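PDB 1QB7: adenine phosphoribosyltransferase from Leishmania donovani, which probably catalyses the salvage of adenine, joining it to 5-phospho-alpha-D-ribose 1-diphosphate to give AMP and diphosphate, and works as a homodimer. Local coordinates for residues R140-D145 against E170-L175; T73-F78 against L93-V98; R27-V32 against C213-N218; R81-G86 against F97-K102. All coordinates share one frame; numbering follows the deposited sequence.

Contact 1 (R140-D145 against E170-L175)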
loop_
_atom_site.group_PDB
_atom_site.type_symbol
_atom_site.label_atom_id
_atom_site.label_comp_id
_atom_site.label_asym_id
_atom_site.label_seq_id
_atom_site.Cartn_x
_atom_site.Cartn_y
_atom_site.Cartn_z
ATOM N N ARG A 140 6.909 18.643 -8.754
ATOM C CA ARG A 140 8.009 17.788 -9.180
ATOM C C ARG A 140 7.733 16.471 -8.465
ATOM O O ARG A 140 7.928 16.341 -7.256
ATOM C CB ARG A 140 9.343 18.419 -8.788
ATOM C CG ARG A 140 9.602 19.739 -9.521
ATOM C CD ARG A 140 10.901 20.407 -9.088
ATOM N NE ARG A 140 10.884 20.796 -7.677
ATOM C CZ ARG A 140 10.318 21.905 -7.198
ATOM N NH1 ARG A 140 9.712 22.760 -8.014
ATOM N NH2 ARG A 140 10.363 22.163 -5.896
ATOM N N VAL A 141 7.258 15.507 -9.244
ATOM C CA VAL A 141 6.830 14.212 -8.740
ATOM C C VAL A 141 7.767 13.030 -8.892
ATOM O O VAL A 141 8.276 12.758 -9.977
ATOM C CB VAL A 141 5.489 13.818 -9.416
ATOM C CG1 VAL A 141 4.863 12.616 -8.726
ATOM C CG2 VAL A 141 4.538 15.009 -9.441
ATOM N N VAL A 142 7.952 12.308 -7.793
ATOM C CA VAL A 142 8.758 11.100 -7.788
ATOM C C VAL A 142 7.771 9.935 -7.879
ATOM O O VAL A 142 6.841 9.828 -7.069
ATOM C CB VAL A 142 9.583 10.959 -6.494
ATOM C CG1 VAL A 142 10.262 9.591 -6.438
ATOM C CG2 VAL A 142 10.623 12.066 -6.422
ATOM N N LEU A 143 7.922 9.126 -8.926
ATOM C CA LEU A 143 7.079 7.950 -9.155
ATOM C C LEU A 143 7.724 6.723 -8.505
ATOM O O LEU A 143 8.922 6.506 -8.651
ATOM C CB LEU A 143 6.888 7.724 -10.655
ATOM C CG LEU A 143 5.920 8.627 -11.415
ATOM C CD1 LEU A 143 6.314 10.085 -11.311
ATOM C CD2 LEU A 143 5.885 8.176 -12.861
ATOM N N ILE A 144 6.940 5.932 -7.774
ATOM C CA ILE A 144 7.494 4.756 -7.106
ATOM C C ILE A 144 6.620 3.490 -7.160
ATOM O O ILE A 144 5.395 3.554 -7.108
ATOM C CB ILE A 144 7.886 5.093 -5.621
ATOM C CG1 ILE A 144 8.695 3.957 -4.988
ATOM C CG2 ILE A 144 6.642 5.388 -4.791
ATOM C CD1 ILE A 144 9.390 4.343 -3.685
ATOM N N ASP A 145 7.287 2.343 -7.279
ATOM C CA ASP A 145 6.656 1.026 -7.328
ATOM C C ASP A 145 7.786 0.062 -6.952
ATOM O O ASP A 145 8.954 0.455 -6.931
ATOM C CB ASP A 145 6.143 0.737 -8.749
ATOM C CG ASP A 145 5.141 -0.418 -8.805
ATOM O OD1 ASP A 145 4.710 -0.930 -7.747
ATOM O OD2 ASP A 145 4.768 -0.800 -9.930
ATOM N N GLU A 170 11.726 11.405 -11.379
ATOM C CA GLU A 170 12.269 10.121 -11.794
ATOM C C GLU A 170 11.310 9.002 -11.421
ATOM O O GLU A 170 10.430 9.180 -10.574
ATOM C CB GLU A 170 13.627 9.864 -11.126
ATOM C CG GLU A 170 13.552 9.746 -9.612
ATOM C CD GLU A 170 14.894 9.901 -8.926
ATOM O OE1 GLU A 170 15.829 10.456 -9.533
ATOM O OE2 GLU A 170 15.011 9.472 -7.764
ATOM N N MET A 171 11.453 7.875 -12.110
ATOM C CA MET A 171 10.662 6.685 -11.848
ATOM C C MET A 171 11.596 5.796 -11.040
ATOM O O MET A 171 12.657 5.409 -11.530
ATOM C CB MET A 171 10.291 5.996 -13.159
ATOM C CG MET A 171 9.652 4.611 -13.009
ATOM S SD MET A 171 8.044 4.579 -12.185
ATOM C CE MET A 171 8.140 3.015 -11.308
ATOM N N VAL A 172 11.243 5.532 -9.785
ATOM C CA VAL A 172 12.074 4.686 -8.932
ATOM C C VAL A 172 11.430 3.342 -8.624
ATOM O O VAL A 172 10.223 3.251 -8.409
ATOM C CB VAL A 172 12.481 5.409 -7.603
ATOM C CG1 VAL A 172 11.265 5.921 -6.876
ATOM C CG2 VAL A 172 13.276 4.468 -6.687
ATOM N N SER A 173 12.245 2.295 -8.666
ATOM C CA SER A 173 11.790 0.946 -8.366
ATOM C C SER A 173 12.840 0.242 -7.509
ATOM O O SER A 173 14.024 0.573 -7.575
ATOM C CB SER A 173 11.518 0.155 -9.655
ATOM O OG SER A 173 12.671 0.028 -10.465
ATOM N N ILE A 174 12.396 -0.679 -6.662
ATOM C CA ILE A 174 13.309 -1.431 -5.807
ATOM C C ILE A 174 14.087 -2.397 -6.710
ATOM O O ILE A 174 15.311 -2.513 -6.626
ATOM C CB ILE A 174 12.535 -2.270 -4.742
ATOM C CG1 ILE A 174 11.605 -1.379 -3.905
ATOM C CG2 ILE A 174 13.511 -3.035 -3.862
ATOM C CD1 ILE A 174 12.296 -0.235 -3.182
ATOM N N LEU A 175 13.350 -3.056 -7.599
ATOM C CA LEU A 175 13.912 -4.028 -8.510
ATOM C C LEU A 175 13.535 -3.756 -9.959
ATOM O O LEU A 175 12.402 -3.384 -10.257
ATOM C CB LEU A 175 13.399 -5.412 -8.135
ATOM C CG LEU A 175 14.005 -6.576 -8.914
ATOM C CD1 LEU A 175 15.402 -6.869 -8.381
ATOM C CD2 LEU A 175 13.113 -7.784 -8.766
#

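Contact 2 (T73-F78 against L93-V98)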
loop_
_atom_site.group_PDB
_atom_site.type_symbol
_atom_site.label_atom_id
_atom_site.label_comp_id
_atom_site.label_asym_id
_atom_site.label_seq_id
_atom_site.Cartn_x
_atom_site.Cartn_y
_atom_site.Cartn_z
ATOM N N THR A 73 8.279 17.595 -4.781
ATOM C CA THR A 73 7.139 18.166 -4.078
ATOM C C THR A 73 6.110 17.097 -3.736
ATOM O O THR A 73 5.298 17.278 -2.830
ATOM C CB THR A 73 6.442 19.262 -4.925
ATOM O OG1 THR A 73 5.928 18.691 -6.133
ATOM C CG2 THR A 73 7.420 20.367 -5.286
ATOM N N HIS A 74 6.163 15.975 -4.455
ATOM C CA HIS A 74 5.210 14.877 -4.262
ATOM C C HIS A 74 5.826 13.508 -4.561
ATOM O O HIS A 74 6.748 13.389 -5.372
ATOM C CB HIS A 74 4.022 15.008 -5.244
ATOM C CG HIS A 74 3.202 16.256 -5.091
ATOM N ND1 HIS A 74 3.587 17.472 -5.612
ATOM C CD2 HIS A 74 1.980 16.455 -4.539
ATOM C CE1 HIS A 74 2.641 18.364 -5.386
ATOM N NE2 HIS A 74 1.655 17.772 -4.737
ATOM N N ILE A 75 5.276 12.479 -3.923
ATOM C CA ILE A 75 5.676 11.088 -4.168
ATOM C C ILE A 75 4.377 10.445 -4.692
ATOM O O ILE A 75 3.316 10.609 -4.085
ATOM C CB ILE A 75 6.083 10.325 -2.880
ATOM C CG1 ILE A 75 7.256 11.007 -2.155
ATOM C CG2 ILE A 75 6.402 8.873 -3.225
ATOM C CD1 ILE A 75 8.580 10.922 -2.848
ATOM N N LEU A 76 4.441 9.791 -5.846
ATOM C CA LEU A 76 3.266 9.135 -6.421
ATOM C C LEU A 76 3.543 7.636 -6.486
ATOM O O LEU A 76 4.394 7.188 -7.254
ATOM C CB LEU A 76 2.956 9.693 -7.817
ATOM C CG LEU A 76 1.819 9.049 -8.636
ATOM C CD1 LEU A 76 0.475 9.202 -7.943
ATOM C CD2 LEU A 76 1.749 9.672 -10.013
ATOM N N GLY A 77 2.838 6.873 -5.658
ATOM C CA GLY A 77 3.035 5.435 -5.608
ATOM C C GLY A 77 1.958 4.648 -6.325
ATOM O O GLY A 77 0.780 5.028 -6.312
ATOM N N PHE A 78 2.365 3.531 -6.926
ATOM C CA PHE A 78 1.457 2.668 -7.680
ATOM C C PHE A 78 0.761 1.634 -6.791
ATOM O O PHE A 78 1.385 1.016 -5.931
ATOM C CB PHE A 78 2.217 1.937 -8.798
ATOM C CG PHE A 78 2.918 2.850 -9.781
ATOM C CD1 PHE A 78 2.850 4.235 -9.663
ATOM C CD2 PHE A 78 3.670 2.308 -10.820
ATOM C CE1 PHE A 78 3.524 5.065 -10.565
ATOM C CE2 PHE A 78 4.346 3.124 -11.725
ATOM C CZ PHE A 78 4.273 4.505 -11.596
ATOM N N LEU A 93 10.230 13.383 4.284
ATOM C CA LEU A 93 10.441 14.547 3.433
ATOM C C LEU A 93 9.377 15.603 3.700
ATOM O O LEU A 93 9.502 16.750 3.259
ATOM C CB LEU A 93 10.375 14.141 1.959
ATOM C CG LEU A 93 11.409 13.144 1.442
ATOM C CD1 LEU A 93 11.121 12.827 -0.022
ATOM C CD2 LEU A 93 12.802 13.718 1.612
ATOM N N GLU A 94 8.315 15.189 4.391
ATOM C CA GLU A 94 7.196 16.062 4.728
ATOM C C GLU A 94 6.511 16.619 3.480
ATOM O O GLU A 94 6.247 17.821 3.380
ATOM C CB GLU A 94 7.652 17.186 5.665
ATOM C CG GLU A 94 8.232 16.662 6.974
ATOM C CD GLU A 94 8.672 17.759 7.935
ATOM O OE1 GLU A 94 8.868 18.914 7.494
ATOM O OE2 GLU A 94 8.829 17.456 9.138
ATOM N N ILE A 95 6.274 15.736 2.508
ATOM C CA ILE A 95 5.593 16.096 1.265
ATOM C C ILE A 95 4.434 15.111 1.073
ATOM O O ILE A 95 4.406 14.044 1.695
ATOM C CB ILE A 95 6.545 16.085 0.027
ATOM C CG1 ILE A 95 7.196 14.708 -0.154
ATOM C CG2 ILE A 95 7.598 17.189 0.158
ATOM C CD1 ILE A 95 8.072 14.601 -1.384
ATOM N N PRO A 96 3.441 15.476 0.246
ATOM C CA PRO A 96 2.281 14.613 -0.004
ATOM C C PRO A 96 2.589 13.280 -0.684
ATOM O O PRO A 96 3.537 13.172 -1.470
ATOM C CB PRO A 96 1.418 15.470 -0.945
ATOM C CG PRO A 96 1.803 16.858 -0.614
ATOM C CD PRO A 96 3.293 16.755 -0.467
ATOM N N PHE A 97 1.816 12.252 -0.336
ATOM C CA PHE A 97 1.944 10.966 -0.999
ATOM C C PHE A 97 0.630 10.805 -1.751
ATOM O O PHE A 97 -0.442 10.780 -1.141
ATOM C CB PHE A 97 2.136 9.782 -0.042
ATOM C CG PHE A 97 2.130 8.444 -0.751
ATOM C CD1 PHE A 97 3.231 8.032 -1.497
ATOM C CD2 PHE A 97 0.991 7.641 -0.747
ATOM C CE1 PHE A 97 3.198 6.846 -2.228
ATOM C CE2 PHE A 97 0.949 6.456 -1.473
ATOM C CZ PHE A 97 2.055 6.060 -2.217
ATOM N N VAL A 98 0.726 10.763 -3.076
ATOM C CA VAL A 98 -0.436 10.612 -3.945
ATOM C C VAL A 98 -0.554 9.153 -4.417
ATOM O O VAL A 98 0.452 8.473 -4.632
ATOM C CB VAL A 98 -0.353 11.590 -5.151
ATOM C CG1 VAL A 98 -1.613 11.500 -6.005
ATOM C CG2 VAL A 98 -0.152 13.023 -4.654
#

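Contact 3 (R27-V32 against C213-N218)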
loop_
_atom_site.group_PDB
_atom_site.type_symbol
_atom_site.label_atom_id
_atom_site.label_comp_id
_atom_site.label_asym_id
_atom_site.label_seq_id
_atom_site.Cartn_x
_atom_site.Cartn_y
_atom_site.Cartn_z
ATOM N N ARG A 27 13.335 -12.734 -2.361
ATOM C CA ARG A 27 12.925 -14.113 -2.619
ATOM C C ARG A 27 12.012 -14.069 -3.825
ATOM O O ARG A 27 11.147 -13.195 -3.928
ATOM C CB ARG A 27 12.174 -14.735 -1.437
ATOM C CG ARG A 27 13.036 -15.041 -0.226
ATOM C CD ARG A 27 14.127 -16.047 -0.543
ATOM N NE ARG A 27 14.956 -16.344 0.623
ATOM C CZ ARG A 27 15.974 -15.596 1.048
ATOM N NH1 ARG A 27 16.322 -14.492 0.398
ATOM N NH2 ARG A 27 16.655 -15.965 2.123
ATOM N N TRP A 28 12.262 -14.958 -4.776
ATOM C CA TRP A 28 11.434 -15.040 -5.970
ATOM C C TRP A 28 10.776 -16.414 -6.017
ATOM O O TRP A 28 11.278 -17.381 -5.431
ATOM C CB TRP A 28 12.242 -14.759 -7.243
ATOM C CG TRP A 28 13.359 -15.721 -7.527
ATOM C CD1 TRP A 28 14.688 -15.524 -7.289
ATOM C CD2 TRP A 28 13.250 -17.006 -8.160
ATOM N NE1 TRP A 28 15.415 -16.600 -7.740
ATOM C CE2 TRP A 28 14.558 -17.522 -8.278
ATOM C CE3 TRP A 28 12.173 -17.765 -8.643
ATOM C CZ2 TRP A 28 14.821 -18.770 -8.861
ATOM C CZ3 TRP A 28 12.434 -19.007 -9.224
ATOM C CH2 TRP A 28 13.750 -19.494 -9.326
ATOM N N TYR A 29 9.649 -16.491 -6.714
ATOM C CA TYR A 29 8.897 -17.734 -6.819
ATOM C C TYR A 29 8.543 -18.051 -8.259
ATOM O O TYR A 29 8.263 -17.149 -9.048
ATOM C CB TYR A 29 7.600 -17.638 -5.999
ATOM C CG TYR A 29 7.822 -17.400 -4.526
ATOM C CD1 TYR A 29 8.108 -16.120 -4.040
ATOM C CD2 TYR A 29 7.779 -18.458 -3.617
ATOM C CE1 TYR A 29 8.353 -15.902 -2.693
ATOM C CE2 TYR A 29 8.019 -18.247 -2.262
ATOM C CZ TYR A 29 8.308 -16.968 -1.813
ATOM O OH TYR A 29 8.575 -16.758 -0.489
ATOM N N SER A 30 8.558 -19.339 -8.597
ATOM C CA SER A 30 8.210 -19.781 -9.944
ATOM C C SER A 30 6.679 -19.820 -10.025
ATOM O O SER A 30 6.004 -19.752 -9.002
ATOM C CB SER A 30 8.835 -21.151 -10.237
ATOM O OG SER A 30 8.357 -22.141 -9.350
ATOM N N PRO A 31 6.115 -19.918 -11.241
ATOM C CA PRO A 31 4.663 -19.950 -11.462
ATOM C C PRO A 31 3.796 -20.761 -10.501
ATOM O O PRO A 31 2.828 -20.238 -9.960
ATOM C CB PRO A 31 4.557 -20.461 -12.892
ATOM C CG PRO A 31 5.730 -19.792 -13.542
ATOM C CD PRO A 31 6.831 -20.037 -12.527
ATOM N N VAL A 32 4.150 -22.021 -10.272
ATOM C CA VAL A 32 3.366 -22.885 -9.390
ATOM C C VAL A 32 3.293 -22.378 -7.945
ATOM O O VAL A 32 2.411 -22.787 -7.182
ATOM C CB VAL A 32 3.889 -24.340 -9.428
ATOM C CG1 VAL A 32 5.282 -24.422 -8.851
ATOM C CG2 VAL A 32 2.943 -25.266 -8.697
ATOM N N CYS A 213 15.573 -18.312 -4.526
ATOM C CA CYS A 213 14.329 -19.023 -4.799
ATOM C C CYS A 213 13.595 -19.385 -3.510
ATOM O O CYS A 213 14.162 -20.033 -2.626
ATOM C CB CYS A 213 14.582 -20.286 -5.622
ATOM S SG CYS A 213 13.053 -21.102 -6.155
ATOM N N GLY A 214 12.341 -18.945 -3.410
ATOM C CA GLY A 214 11.527 -19.226 -2.238
ATOM C C GLY A 214 10.608 -20.432 -2.386
ATOM O O GLY A 214 9.855 -20.752 -1.464
ATOM N N ASP A 215 10.656 -21.089 -3.545
ATOM C CA ASP A 215 9.838 -22.273 -3.823
ATOM C C ASP A 215 10.074 -23.375 -2.806
ATOM O O ASP A 215 11.210 -23.610 -2.386
ATOM C CB ASP A 215 10.177 -22.865 -5.196
ATOM C CG ASP A 215 9.727 -22.001 -6.351
ATOM O OD1 ASP A 215 8.932 -21.060 -6.156
ATOM O OD2 ASP A 215 10.175 -22.283 -7.478
ATOM N N SER A 216 9.004 -24.062 -2.418
ATOM C CA SER A 216 9.142 -25.169 -1.488
ATOM C C SER A 216 9.674 -26.331 -2.309
ATOM O O SER A 216 9.055 -26.735 -3.299
ATOM C CB SER A 216 7.798 -25.531 -0.864
ATOM O OG SER A 216 7.351 -24.489 -0.022
ATOM N N LYS A 217 10.864 -26.802 -1.951
ATOM C CA LYS A 217 11.490 -27.912 -2.655
ATOM C C LYS A 217 10.826 -29.239 -2.316
ATOM O O LYS A 217 10.422 -29.473 -1.180
ATOM C CB LYS A 217 12.982 -27.980 -2.327
ATOM C CG LYS A 217 13.790 -26.838 -2.901
ATOM C CD LYS A 217 15.272 -26.991 -2.580
ATOM C CE LYS A 217 16.077 -25.878 -3.239
ATOM N NZ LYS A 217 17.534 -25.919 -2.929
ATOM N N ASN A 218 10.694 -30.092 -3.324
ATOM C CA ASN A 218 10.092 -31.411 -3.164
ATOM C C ASN A 218 8.710 -31.352 -2.521
ATOM O O ASN A 218 8.359 -32.214 -1.718
ATOM C CB ASN A 218 11.021 -32.328 -2.354
ATOM C CG ASN A 218 12.373 -32.541 -3.028
ATOM O OD1 ASN A 218 12.450 -32.977 -4.177
ATOM N ND2 ASN A 218 13.444 -32.236 -2.306
HETATM O O HOH W 1 8.515 -18.930 1.090
#

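Contact 4 (R81-G86 against F97-K102)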
loop_
_atom_site.group_PDB
_atom_site.type_symbol
_atom_site.label_atom_id
_atom_site.label_comp_id
_atom_site.label_asym_id
_atom_site.label_seq_id
_atom_site.Cartn_x
_atom_site.Cartn_y
_atom_site.Cartn_z
ATOM N N ARG A 81 1.840 -2.153 -4.460
ATOM C CA ARG A 81 3.193 -2.311 -3.957
ATOM C C ARG A 81 3.990 -1.018 -3.787
ATOM O O ARG A 81 4.898 -0.952 -2.952
ATOM C CB ARG A 81 3.916 -3.393 -4.763
ATOM C CG ARG A 81 3.075 -4.678 -4.818
ATOM C CD ARG A 81 3.775 -5.869 -5.437
ATOM N NE ARG A 81 4.276 -5.605 -6.780
ATOM C CZ ARG A 81 4.121 -6.419 -7.821
ATOM N NH1 ARG A 81 3.423 -7.539 -7.705
ATOM N NH2 ARG A 81 4.633 -6.092 -8.998
ATOM N N GLY A 82 3.603 0.023 -4.526
ATOM C CA GLY A 82 4.256 1.317 -4.403
ATOM C C GLY A 82 3.810 1.997 -3.110
ATOM O O GLY A 82 4.495 2.882 -2.586
ATOM N N PHE A 83 2.649 1.581 -2.601
ATOM C CA PHE A 83 2.084 2.109 -1.356
ATOM C C PHE A 83 2.937 1.677 -0.167
ATOM O O PHE A 83 2.897 2.291 0.897
ATOM C CB PHE A 83 0.670 1.556 -1.129
ATOM C CG PHE A 83 -0.371 2.089 -2.076
ATOM C CD1 PHE A 83 -0.028 2.902 -3.156
ATOM C CD2 PHE A 83 -1.717 1.785 -1.870
ATOM C CE1 PHE A 83 -1.013 3.401 -4.017
ATOM C CE2 PHE A 83 -2.701 2.277 -2.721
ATOM C CZ PHE A 83 -2.349 3.089 -3.798
ATOM N N LEU A 84 3.685 0.597 -0.353
ATOM C CA LEU A 84 4.533 0.036 0.685
ATOM C C LEU A 84 5.790 0.834 0.982
ATOM O O LEU A 84 6.326 0.753 2.087
ATOM C CB LEU A 84 4.937 -1.392 0.303
ATOM C CG LEU A 84 3.800 -2.403 0.136
ATOM C CD1 LEU A 84 4.321 -3.647 -0.557
ATOM C CD2 LEU A 84 3.211 -2.746 1.490
ATOM N N PHE A 85 6.265 1.597 0.004
ATOM C CA PHE A 85 7.498 2.351 0.187
ATOM C C PHE A 85 7.344 3.862 0.149
ATOM O O PHE A 85 8.093 4.589 0.810
ATOM C CB PHE A 85 8.523 1.912 -0.862
ATOM C CG PHE A 85 8.764 0.432 -0.881
ATOM C CD1 PHE A 85 9.626 -0.158 0.041
ATOM C CD2 PHE A 85 8.106 -0.379 -1.806
ATOM C CE1 PHE A 85 9.824 -1.532 0.048
ATOM C CE2 PHE A 85 8.299 -1.757 -1.808
ATOM C CZ PHE A 85 9.160 -2.334 -0.879
ATOM N N GLY A 86 6.363 4.326 -0.618
ATOM C CA GLY A 86 6.127 5.750 -0.755
ATOM C C GLY A 86 5.881 6.526 0.525
ATOM O O GLY A 86 6.625 7.459 0.826
ATOM N N PHE A 97 1.816 12.252 -0.336
ATOM C CA PHE A 97 1.944 10.966 -0.999
ATOM C C PHE A 97 0.630 10.805 -1.751
ATOM O O PHE A 97 -0.442 10.780 -1.141
ATOM C CB PHE A 97 2.136 9.782 -0.042
ATOM C CG PHE A 97 2.130 8.444 -0.751
ATOM C CD1 PHE A 97 3.231 8.032 -1.497
ATOM C CD2 PHE A 97 0.991 7.641 -0.747
ATOM C CE1 PHE A 97 3.198 6.846 -2.228
ATOM C CE2 PHE A 97 0.949 6.456 -1.473
ATOM C CZ PHE A 97 2.055 6.060 -2.217
ATOM N N VAL A 98 0.726 10.763 -3.076
ATOM C CA VAL A 98 -0.436 10.612 -3.945
ATOM C C VAL A 98 -0.554 9.153 -4.417
ATOM O O VAL A 98 0.452 8.473 -4.632
ATOM C CB VAL A 98 -0.353 11.590 -5.151
ATOM C CG1 VAL A 98 -1.613 11.500 -6.005
ATOM C CG2 VAL A 98 -0.152 13.023 -4.654
ATOM N N LEU A 99 -1.789 8.682 -4.564
ATOM C CA LEU A 99 -2.055 7.305 -4.971
ATOM C C LEU A 99 -2.505 7.148 -6.417
ATOM O O LEU A 99 -3.433 7.823 -6.860
ATOM C CB LEU A 99 -3.159 6.703 -4.090
ATOM C CG LEU A 99 -2.987 6.445 -2.595
ATOM C CD1 LEU A 99 -2.739 7.722 -1.819
ATOM C CD2 LEU A 99 -4.248 5.776 -2.095
ATOM N N MET A 100 -1.841 6.269 -7.158
ATOM C CA MET A 100 -2.272 5.998 -8.522
ATOM C C MET A 100 -3.005 4.659 -8.447
ATOM O O MET A 100 -2.415 3.632 -8.109
ATOM C CB MET A 100 -1.104 5.920 -9.504
ATOM C CG MET A 100 -1.574 5.740 -10.941
ATOM S SD MET A 100 -0.259 5.748 -12.161
ATOM C CE MET A 100 0.282 4.051 -12.082
ATOM N N ARG A 101 -4.306 4.691 -8.707
ATOM C CA ARG A 101 -5.125 3.487 -8.639
ATOM C C ARG A 101 -6.110 3.427 -9.798
ATOM O O ARG A 101 -6.278 4.401 -10.531
ATOM C CB ARG A 101 -5.932 3.471 -7.336
ATOM C CG ARG A 101 -5.207 3.994 -6.094
ATOM C CD ARG A 101 -6.009 3.698 -4.837
ATOM N NE ARG A 101 -6.107 2.258 -4.636
ATOM C CZ ARG A 101 -6.711 1.667 -3.612
ATOM N NH1 ARG A 101 -7.305 2.385 -2.670
ATOM N NH2 ARG A 101 -6.731 0.345 -3.543
ATOM N N LYS A 102 -6.752 2.272 -9.970
ATOM C CA LYS A 102 -7.767 2.124 -11.003
ATOM C C LYS A 102 -8.926 3.020 -10.570
ATOM O O LYS A 102 -9.086 3.293 -9.378
ATOM C CB LYS A 102 -8.229 0.669 -11.120
ATOM C CG LYS A 102 -7.236 -0.236 -11.829
ATOM C CD LYS A 102 -7.823 -1.610 -12.104
ATOM C CE LYS A 102 -6.787 -2.542 -12.736
ATOM N NZ LYS A 102 -6.225 -1.977 -13.997
#

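Contact 1 (R140-D145 against E170-L175)
E170 meets the neighbouring strand through its backbone: its O accepts the N-H of L143 at 3.0 Å (159° at the hydrogen). Its carboxylate turns elsewhere, to R64 and Y65. M171 lies on the opposite face of the sheet, beside L143 and D145. Its chain bends at chi2 and chi3, which brings SD to 3.7 Å from L143 CB and carries the methyl CE on to D145 CB at 4.0 Å. V172 bonds through both its backbone N and its O. The N gives a nearly straight bond to L143 O (2.8 Å, 175°), and the O accepts D145 N in a longer bond of 3.3 Å. With chi1 at 54°, CG1 stands between the backbone N and the carbonyl carbon and leans over the other strand. This methyl touches I144 CB at 3.7 Å, the two side chains running side by side, and it also reaches V142 CG1. At S173 the CA approaches D145 O to 3.2 Å in a CA-H...O contact, just before the chain turns a corner at I174. Strand axes 4.7 Å apart, running parallel, place this pair at the middle of the central sheet of a type I phosphoribosyltransferase fold. D145, the last residue of its segment, binds magnesium and AMP, as in the PRPP-binding motif of this family.

Contact 2 (T73-F78 against L93-V98)
The F97 ring and the I75 side chain cross at about a right angle, with I75 CG2 in the ring plane at its edge, 3.7 Å from F97 CD1. Chi1 of 174° sets F97 CG opposite its own backbone N and extends the ring along the neighbouring strand, so that CE1 comes to 3.4 Å from G77 N. The other branch of I75 turns toward the loop: CG1 meets I95 CD1 at 3.8 Å, these two side chains also crossing nearly perpendicularly. Backbone bonds join the two parallel strands: I75 N to P96 O, V98 N to I75 O (2.8 Å, 167°) and G77 N to V98 O. These are the first and last strands of a beta-alpha-beta unit whose crossover is helix 86-93, at one margin of the sheet within the chain. On the face opposite I75 and F97, L76 and V98 meet at an oblique angle, L76 CD1 lying 3.7 Å from V98 CG1. H74 and P96 cross at a slant, H74 CD2 being 3.8 Å from P96 CB. A hydrogen bond of 2.7 Å between H74 ND1 and T73 OG1 limits rotation of the imidazole. F97 O bonds to T48 OG1 of the second subunit.

Contact 3 (R27-V32 against C213-N218)
W28 lays its indole against C213, and the contact can be followed outward from CB. Chi1 of 62° places CG between the backbone N and the carbonyl carbon, which turns the ring back over the other segment. On the pyrrole side, NE1 passes 3.6 Å from C213 N, although its hydrogen bond goes to T209 O. At the middle of the indole C213 CA lies over the ring centre, with CE2 next to both C213 CA and CB. Farther out, CZ2 meets C213 CB at 3.6 Å. At the far end, CH2 and CZ3 meet the sulfur, CH2 to SG being 3.6 Å. SG stands 21° off the normal of the six-membered ring, which identifies a sulfur-aromatic contact over the face; CB adds a CH-pi contact to the same ring. W28 also makes a cation-pi contact with R40 of the AMP site. A backbone bond accompanies the packing: G214 N to W28 O, 2.8 Å and nearly straight (177°). D215 OD1 receives S30 N on the syn lone pair at 3.0 Å, while OD2 receives S30 OG at 2.6 Å from above the carboxylate plane; together they probably stabilise the charged form. G214 CA makes an off-centre CH-pi contact with the Y29 ring. Short strand 28-29, which follows helix 17-25 and pairs antiparallel with strand 41-42, is thereby tied to the loop between strands 203-204 and 224-226.

Contact 4 (R81-G86 against F97-K102)
The F83 ring touches three side chains of the strand segment, and its plane gives the bearings. R101 CG lies at its edge, in plane, 3.8 Å from F83 CZ. The guanidinium of R101 presents a face to F83 CE2, which sits 3.9 Å above that plane and toward its rim; ring and guanidinium planes stand 76° apart. F83 CD1 in turn lies in the plane of the F97 ring, at its edge, 3.9 Å from F97 CZ. The two ring planes are almost perpendicular (89°), but the centroids are 6.0 Å apart and the pair is oblique. L99 crosses F83 at about a right angle, its CG coming to 3.6 Å from F83 CZ. G86, without a side chain, lets the F97 ring close in: CE1 is 3.5 Å from G86 CA. F83 also packs on L84 of the second subunit, so the cluster continues into the dimer interface. R101 NE forms a salt bridge with D79. Across the two segments the contact is van der Waals, mainly carbon against carbon with the R101 guanidinium face added; none of its polar groups bonds across. The aromatic and aliphatic cluster adjoins R81 and R101, whose NH2 groups bond adenine and a citrate probably from the crystallisation liquor, respectively; the citrate is consistent with a pocket for anions.

Contacts 1 and 4 are fully buried, while contacts 2 and 3 are only partly so. Contacts 1 and 2 belong to one parallel sheet, joined where strand 140-145 pairs with strand 74-78, and both rely on regular backbone bonding. Contact 4 shares F97 and V98 with contact 2 but is made by side chains, where strand 97-100 meets the turn before helix 86-93. Contact 1 brings the magnesium ligand D145 and contact 4 the adenine ligand R81 to the same site. Contact 3 lies apart, its centre about 34 Å from that of contact 2, and mixes sulfur-aromatic packing with carboxylate bonds. Contacts 2, 3 and 4 all touch the second subunit.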